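Local coordinates for protein virC2 (PDB 2RH3) that enhances T-DNA transfer and virulence in Agrobacterium tumefaciens, probably by binding DNA through its C-terminal ribbon-helix-helix fold, at residues A7-Y18 against S28-R36; R52-I60 against T106-A114. All blocks are in the same frame, centred on the assembly; numbering follows the deposited sequence. Where two conformers were deposited one is given.

Contact 1: residues A7-Y18 against S28-R36; sequences ARPPAPEVSKIY and SKSLQMILR
The Tyr18 ring meets Ile34 CD1 and the backbone N of Leu31 at its edge, while CB of Ser30 approaches obliquely, 3.9 Å from Tyr18 CE1. One face is covered by Pro10 of its own segment, whose CD stands 3.8 Å above the plane over the ring centre. Proline suits this place, since its rigid ring can lie against an aromatic face. Leu31 has CG anti to the backbone N (chi1 -159°), which sends its fork into the chain leaving strand 2-7. There the two methyls divide the work. CD2 presses on the backbone, 3.7 Å from the Pro9 N atom, and also reaches CB of Ala7; CD1 runs alongside the Pro10 ring, 4.0 Å from its CD. Ile34 extends its longer branch, so that CD1 comes within 3.7 Å of Tyr18 CB and within 4.0 Å of Ile17 CG2, the two side chains of the short helix between which this methyl settles. Contact across the segments is thus apolar, and the hydroxyls of Ser15 and Ser30 have partners other than across it. Ser15 is the N-cap of helix 16-21: its OG accepts from Tyr18 N at 3.0 Å, a nearly straight bond of 165°, and also bonds Glu116. Just before it, a type II turn from Ala11 to Val14 has Pro12 at a corner matching its fixed phi. Ser30 OG is tied to Ser26 O, one turn back in the chain. The contact joins the end of strand 2-7 and the start of helix 16-21 to helix 27-47. Val71 of strand 71-76 also touches Leu31, while Leu109 and Phe112 of helix 97-118 touch Ile34.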
# COMPACT_ATOMS: atom_id res chain seq x y z
N ALA A 7 -4.48 5.01 0.63
CA ALA A 7 -4.85 3.66 1.02
C ALA A 7 -5.82 3.67 2.19
O ALA A 7 -5.88 4.63 2.94
CB ALA A 7 -3.61 2.86 1.40
N ARG A 8 -6.57 2.58 2.33
CA ARG A 8 -7.49 2.40 3.45
C ARG A 8 -6.87 1.48 4.49
O ARG A 8 -6.23 0.50 4.15
CB ARG A 8 -8.78 1.74 2.98
CG ARG A 8 -9.66 2.58 2.09
CD ARG A 8 -10.94 1.83 1.81
NE ARG A 8 -11.89 2.64 1.06
CZ ARG A 8 -12.75 3.49 1.60
NH1 ARG A 8 -12.79 3.67 2.92
NH2 ARG A 8 -13.57 4.18 0.82
N PRO A 9 -7.10 1.76 5.78
CA PRO A 9 -6.63 0.79 6.77
C PRO A 9 -7.25 -0.60 6.58
O PRO A 9 -8.40 -0.72 6.13
CB PRO A 9 -7.07 1.41 8.10
CG PRO A 9 -7.17 2.89 7.81
CD PRO A 9 -7.72 2.94 6.41
N PRO A 10 -6.48 -1.66 6.92
CA PRO A 10 -6.99 -3.02 6.78
C PRO A 10 -8.03 -3.34 7.85
O PRO A 10 -8.10 -2.65 8.90
CB PRO A 10 -5.73 -3.87 6.99
CG PRO A 10 -4.88 -3.05 7.90
CD PRO A 10 -5.11 -1.63 7.46
N ALA A 11 -8.81 -4.39 7.60
CA ALA A 11 -9.70 -4.96 8.60
C ALA A 11 -8.91 -5.55 9.78
O ALA A 11 -7.76 -5.94 9.61
CB ALA A 11 -10.55 -6.05 7.97
N PRO A 12 -9.54 -5.63 10.97
CA PRO A 12 -8.84 -6.30 12.06
C PRO A 12 -8.39 -7.71 11.69
O PRO A 12 -9.06 -8.40 10.92
CB PRO A 12 -9.89 -6.34 13.17
CG PRO A 12 -10.72 -5.17 12.92
CD PRO A 12 -10.84 -5.11 11.41
N GLU A 13 -7.25 -8.09 12.25
CA GLU A 13 -6.61 -9.40 12.06
C GLU A 13 -5.93 -9.61 10.70
O GLU A 13 -5.29 -10.65 10.49
CB GLU A 13 -7.56 -10.57 12.40
CG GLU A 13 -8.27 -10.46 13.76
CD GLU A 13 -7.43 -10.95 14.94
OE1 GLU A 13 -6.18 -10.99 14.85
OE2 GLU A 13 -8.03 -11.30 15.98
N VAL A 14 -6.04 -8.63 9.80
CA VAL A 14 -5.30 -8.68 8.53
C VAL A 14 -3.80 -8.48 8.80
O VAL A 14 -2.96 -9.13 8.18
CB VAL A 14 -5.80 -7.60 7.52
CG1 VAL A 14 -4.86 -7.45 6.29
CG2 VAL A 14 -7.23 -7.92 7.07
N SER A 15 -3.51 -7.60 9.75
CA SER A 15 -2.15 -7.19 10.08
C SER A 15 -1.97 -7.07 11.58
O SER A 15 -2.53 -6.17 12.23
CB SER A 15 -1.85 -5.83 9.44
OG SER A 15 -0.58 -5.38 9.86
N LYS A 16 -1.17 -7.97 12.16
CA LYS A 16 -0.84 -7.85 13.58
C LYS A 16 -0.08 -6.56 13.86
O LYS A 16 -0.28 -5.92 14.89
CB LYS A 16 -0.04 -9.05 14.08
CG LYS A 16 -0.85 -10.35 14.14
CD LYS A 16 0.05 -11.50 14.57
CE LYS A 16 -0.61 -12.85 14.37
NZ LYS A 16 0.32 -13.95 14.75
N ILE A 17 0.77 -6.16 12.91
CA ILE A 17 1.52 -4.91 13.07
C ILE A 17 0.58 -3.71 13.16
O ILE A 17 0.70 -2.87 14.07
CB ILE A 17 2.59 -4.72 11.96
CG1 ILE A 17 3.76 -5.68 12.23
CG2 ILE A 17 3.12 -3.28 11.96
CD1 ILE A 17 4.76 -5.80 11.07
N TYR A 18 -0.37 -3.63 12.24
CA TYR A 18 -1.29 -2.50 12.22
C TYR A 18 -2.16 -2.51 13.49
O TYR A 18 -2.32 -1.47 14.16
CB TYR A 18 -2.19 -2.56 10.97
CG TYR A 18 -3.22 -1.47 10.97
CD1 TYR A 18 -2.86 -0.15 10.63
CD2 TYR A 18 -4.55 -1.73 11.33
CE1 TYR A 18 -3.80 0.87 10.66
CE2 TYR A 18 -5.49 -0.71 11.35
CZ TYR A 18 -5.11 0.58 11.02
OH TYR A 18 -6.03 1.61 11.08
N SER A 28 -4.42 6.73 10.90
CA SER A 28 -3.69 7.45 9.85
C SER A 28 -2.18 7.37 10.05
O SER A 28 -1.45 7.01 9.12
CB SER A 28 -4.12 8.92 9.81
OG SER A 28 -3.42 9.60 8.77
N LYS A 29 -1.72 7.71 11.25
CA LYS A 29 -0.29 7.63 11.60
C LYS A 29 0.22 6.20 11.44
O LYS A 29 1.30 5.96 10.88
CB LYS A 29 -0.05 8.11 13.03
CG LYS A 29 1.32 7.73 13.58
CD LYS A 29 1.87 8.76 14.54
CE LYS A 29 3.38 8.62 14.63
NZ LYS A 29 3.96 9.44 15.72
N SER A 30 -0.56 5.25 11.95
CA SER A 30 -0.16 3.85 11.91
C SER A 30 0.03 3.38 10.47
O SER A 30 1.02 2.71 10.15
CB SER A 30 -1.18 2.98 12.65
OG SER A 30 -1.25 3.34 14.03
N LEU A 31 -0.94 3.70 9.60
CA LEU A 31 -0.85 3.26 8.21
C LEU A 31 0.32 3.93 7.48
O LEU A 31 0.98 3.30 6.66
CB LEU A 31 -2.17 3.45 7.46
CG LEU A 31 -2.31 2.56 6.20
CD1 LEU A 31 -2.23 1.07 6.56
CD2 LEU A 31 -3.59 2.87 5.45
N GLN A 32 0.56 5.20 7.81
CA GLN A 32 1.66 5.95 7.20
C GLN A 32 3.01 5.35 7.57
O GLN A 32 3.91 5.26 6.72
CB GLN A 32 1.58 7.42 7.60
CG GLN A 32 0.63 8.23 6.74
CD GLN A 32 0.16 9.53 7.40
OE1 GLN A 32 0.56 9.85 8.52
NE2 GLN A 32 -0.68 10.27 6.70
N MET A 33 3.15 4.92 8.83
CA MET A 33 4.36 4.24 9.32
C MET A 33 4.62 2.96 8.51
O MET A 33 5.74 2.72 8.04
CB MET A 33 4.25 3.90 10.82
CG MET A 33 4.33 5.15 11.71
SD MET A 33 3.88 4.77 13.40
CE MET A 33 5.28 3.74 13.87
N ILE A 34 3.57 2.16 8.36
CA ILE A 34 3.67 0.93 7.59
C ILE A 34 3.98 1.20 6.13
O ILE A 34 4.87 0.57 5.56
CB ILE A 34 2.41 0.05 7.71
CG1 ILE A 34 2.22 -0.40 9.17
CG2 ILE A 34 2.57 -1.18 6.81
CD1 ILE A 34 0.87 -1.09 9.44
N LEU A 35 3.27 2.16 5.53
CA LEU A 35 3.43 2.47 4.11
C LEU A 35 4.86 2.89 3.77
O LEU A 35 5.37 2.56 2.68
CB LEU A 35 2.42 3.54 3.66
CG LEU A 35 2.23 3.76 2.16
CD1 LEU A 35 2.00 2.45 1.43
CD2 LEU A 35 1.09 4.74 1.90
N ARG A 36 5.51 3.61 4.68
CA ARG A 36 6.89 4.06 4.48
C ARG A 36 7.80 2.86 4.21
O ARG A 36 8.61 2.85 3.26
CB ARG A 36 7.36 4.86 5.69
CG ARG A 36 8.77 5.42 5.57
CD ARG A 36 9.15 6.31 6.75
NE ARG A 36 8.43 7.58 6.73
CZ ARG A 36 7.59 7.98 7.68
NH1 ARG A 36 7.37 7.22 8.75
NH2 ARG A 36 6.98 9.16 7.57

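Contact 2: residues R52-I60 against T106-A114; sequences RAAPKSYPI and TAALACFFA
Lys56 and Ala107 bring their CA atoms to 4.5 Å as the loop 52-60 passes over helix 106-114, and the Lys56 O atom receives a CA-H...O contact from Ala107. Such closeness suits alanine: the small CB of Ala110 fits against the backbone, 3.6 Å from the Ser57 O atom, and Pro55 sets its CB and CG on the methyls of Ala110 and Ala114. A water lies between the carbonyl oxygens of Pro55 and Ala107, but its distances are so short that the bridge is doubtful. Tyr58 makes the largest single contribution. With CG between the backbone N and carbonyl carbon (chi1 49°), its ring turns an edge to the helix backbone, toward Thr106 O and Ala110 CB, and one face to Phe113, whose edge it receives in a T-shaped stack, planes at 89°; Phe113 CE2 sits 3.7 Å above the centre of the Tyr58 ring. Thr106 O is 3.6 Å from Tyr58 CE2, and Thr106 CG2 packs beside it. The phenol OH bonds Arg8 O and accepts from a second water at 2.9 Å. That water also donates to Thr106 OG1, itself bonded to His102 O. The arrangement lays a connecting loop along helix 97-118 of the ribbon-helix-helix fold, beside the end of strand 2-7 in its two-stranded ribbon.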
# COMPACT_ATOMS: atom_id res chain seq x y z
N ARG A 52 4.89 -7.76 -10.04
CA ARG A 52 3.72 -8.21 -10.81
C ARG A 52 3.15 -9.54 -10.29
O ARG A 52 2.03 -9.90 -10.64
CB ARG A 52 4.06 -8.31 -12.30
CG ARG A 52 4.41 -6.98 -12.93
CD ARG A 52 4.71 -7.11 -14.41
NE ARG A 52 5.75 -6.17 -14.81
CZ ARG A 52 7.05 -6.44 -14.78
NH1 ARG A 52 7.48 -7.63 -14.39
NH2 ARG A 52 7.93 -5.51 -15.15
N ALA A 53 3.93 -10.23 -9.47
CA ALA A 53 3.49 -11.48 -8.83
C ALA A 53 2.95 -11.28 -7.41
O ALA A 53 2.59 -12.24 -6.72
CB ALA A 53 4.62 -12.50 -8.83
N ALA A 54 2.91 -10.04 -6.97
CA ALA A 54 2.50 -9.73 -5.62
C ALA A 54 0.99 -9.45 -5.52
O ALA A 54 0.38 -9.02 -6.51
CB ALA A 54 3.32 -8.57 -5.09
N PRO A 55 0.39 -9.71 -4.35
CA PRO A 55 -1.04 -9.43 -4.10
C PRO A 55 -1.41 -7.98 -4.41
O PRO A 55 -0.59 -7.08 -4.24
CB PRO A 55 -1.20 -9.68 -2.60
CG PRO A 55 -0.09 -10.58 -2.23
CD PRO A 55 1.05 -10.29 -3.16
N LYS A 56 -2.64 -7.75 -4.85
CA LYS A 56 -3.07 -6.43 -5.32
C LYS A 56 -3.83 -5.64 -4.25
O LYS A 56 -3.76 -4.41 -4.21
CB LYS A 56 -3.94 -6.56 -6.59
CG LYS A 56 -3.18 -7.05 -7.81
CD LYS A 56 -2.59 -5.89 -8.60
CE LYS A 56 -1.56 -6.38 -9.60
NZ LYS A 56 -0.26 -6.67 -8.95
N SER A 57 -4.53 -6.35 -3.38
CA SER A 57 -5.35 -5.73 -2.34
C SER A 57 -5.49 -6.61 -1.10
O SER A 57 -4.95 -7.71 -1.03
CB SER A 57 -6.74 -5.38 -2.89
OG SER A 57 -7.36 -6.54 -3.41
N TYR A 58 -6.24 -6.10 -0.12
CA TYR A 58 -6.40 -6.75 1.18
C TYR A 58 -7.78 -6.43 1.74
O TYR A 58 -8.41 -5.45 1.31
CB TYR A 58 -5.32 -6.28 2.16
CG TYR A 58 -5.17 -4.77 2.21
CD1 TYR A 58 -5.95 -4.00 3.09
CD2 TYR A 58 -4.28 -4.11 1.35
CE1 TYR A 58 -5.84 -2.62 3.12
CE2 TYR A 58 -4.17 -2.73 1.36
CZ TYR A 58 -4.94 -1.99 2.27
OH TYR A 58 -4.82 -0.62 2.30
N PRO A 59 -8.26 -7.25 2.70
CA PRO A 59 -9.58 -6.99 3.29
C PRO A 59 -9.63 -5.66 4.06
O PRO A 59 -8.70 -5.33 4.80
CB PRO A 59 -9.77 -8.15 4.26
CG PRO A 59 -8.86 -9.21 3.76
CD PRO A 59 -7.65 -8.46 3.28
N ILE A 60 -10.72 -4.92 3.87
CA ILE A 60 -10.99 -3.69 4.63
C ILE A 60 -12.21 -3.88 5.56
O ILE A 60 -13.01 -4.78 5.33
CB ILE A 60 -11.16 -2.49 3.68
CG1 ILE A 60 -12.31 -2.74 2.70
CG2 ILE A 60 -9.83 -2.20 2.94
CD1 ILE A 60 -13.04 -1.50 2.27
N THR A 106 -1.91 0.55 -2.37
CA THR A 106 -2.67 -0.62 -1.96
C THR A 106 -1.89 -1.92 -2.21
O THR A 106 -1.86 -2.80 -1.35
CB THR A 106 -4.08 -0.62 -2.59
OG1 THR A 106 -4.80 0.53 -2.10
CG2 THR A 106 -4.84 -1.89 -2.23
N ALA A 107 -1.25 -2.02 -3.38
CA ALA A 107 -0.42 -3.18 -3.70
C ALA A 107 0.79 -3.30 -2.76
O ALA A 107 1.12 -4.39 -2.32
CB ALA A 107 0.06 -3.12 -5.16
N ALA A 108 1.43 -2.17 -2.48
CA ALA A 108 2.59 -2.16 -1.59
C ALA A 108 2.20 -2.69 -0.20
O ALA A 108 2.90 -3.52 0.40
CB ALA A 108 3.15 -0.75 -1.51
N LEU A 109 1.06 -2.24 0.29
CA LEU A 109 0.56 -2.70 1.59
C LEU A 109 0.12 -4.16 1.55
O LEU A 109 0.39 -4.91 2.47
CB LEU A 109 -0.58 -1.80 2.06
CG LEU A 109 -0.15 -0.40 2.51
CD1 LEU A 109 -1.40 0.48 2.62
CD2 LEU A 109 0.60 -0.45 3.85
N ALA A 110 -0.58 -4.54 0.47
CA ALA A 110 -1.01 -5.92 0.31
C ALA A 110 0.18 -6.87 0.41
O ALA A 110 0.08 -7.92 1.01
CB ALA A 110 -1.74 -6.08 -1.02
N CYS A 111 1.30 -6.46 -0.19
CA CYS A 111 2.56 -7.20 -0.17
C CYS A 111 3.17 -7.30 1.25
O CYS A 111 3.63 -8.36 1.67
CB CYS A 111 3.55 -6.53 -1.13
SG CYS A 111 5.06 -7.45 -1.42
N PHE A 112 3.14 -6.18 1.97
CA PHE A 112 3.64 -6.10 3.34
C PHE A 112 2.81 -7.03 4.24
O PHE A 112 3.35 -7.81 5.03
CB PHE A 112 3.53 -4.64 3.84
CG PHE A 112 4.06 -4.44 5.22
CD1 PHE A 112 5.36 -3.97 5.41
CD2 PHE A 112 3.27 -4.70 6.33
CE1 PHE A 112 5.87 -3.79 6.71
CE2 PHE A 112 3.77 -4.53 7.62
CZ PHE A 112 5.07 -4.07 7.81
N PHE A 113 1.48 -6.95 4.10
CA PHE A 113 0.58 -7.77 4.91
C PHE A 113 0.71 -9.27 4.60
O PHE A 113 0.66 -10.08 5.51
CB PHE A 113 -0.88 -7.34 4.77
CG PHE A 113 -1.15 -5.89 5.15
CD1 PHE A 113 -0.46 -5.26 6.21
CD2 PHE A 113 -2.13 -5.18 4.47
CE1 PHE A 113 -0.74 -3.92 6.55
CE2 PHE A 113 -2.42 -3.86 4.81
CZ PHE A 113 -1.72 -3.23 5.85
N ALA A 114 0.89 -9.62 3.32
CA ALA A 114 1.07 -11.03 2.94
C ALA A 114 2.38 -11.58 3.50
O ALA A 114 2.46 -12.75 3.91
CB ALA A 114 1.01 -11.21 1.42
O HOH W 1 1.63 -5.88 -4.34
O HOH W 2 -6.26 0.62 0.16

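How the contacts relate
Starting from the N terminus, the chain leaves strand 2-7, makes a turn into helix 16-21 and returns along helix 27-47, so contact 1 closes a short loop of nine residues. Contact 2 opens afterwards and closes a much longer one of 45 residues, which takes in strand 71-76, helix 79-89 and the start of helix 97-118. The two are in series and neither nest nor cross. In space they touch: Ala11 N and Pro59 O are 3.0 Å apart, a probable hydrogen bond, and Ser15 packs on Phe113 and Ala7 on Leu109. Together they bind the N-terminal strand and helices to helix 97-118 and the loop 52-60.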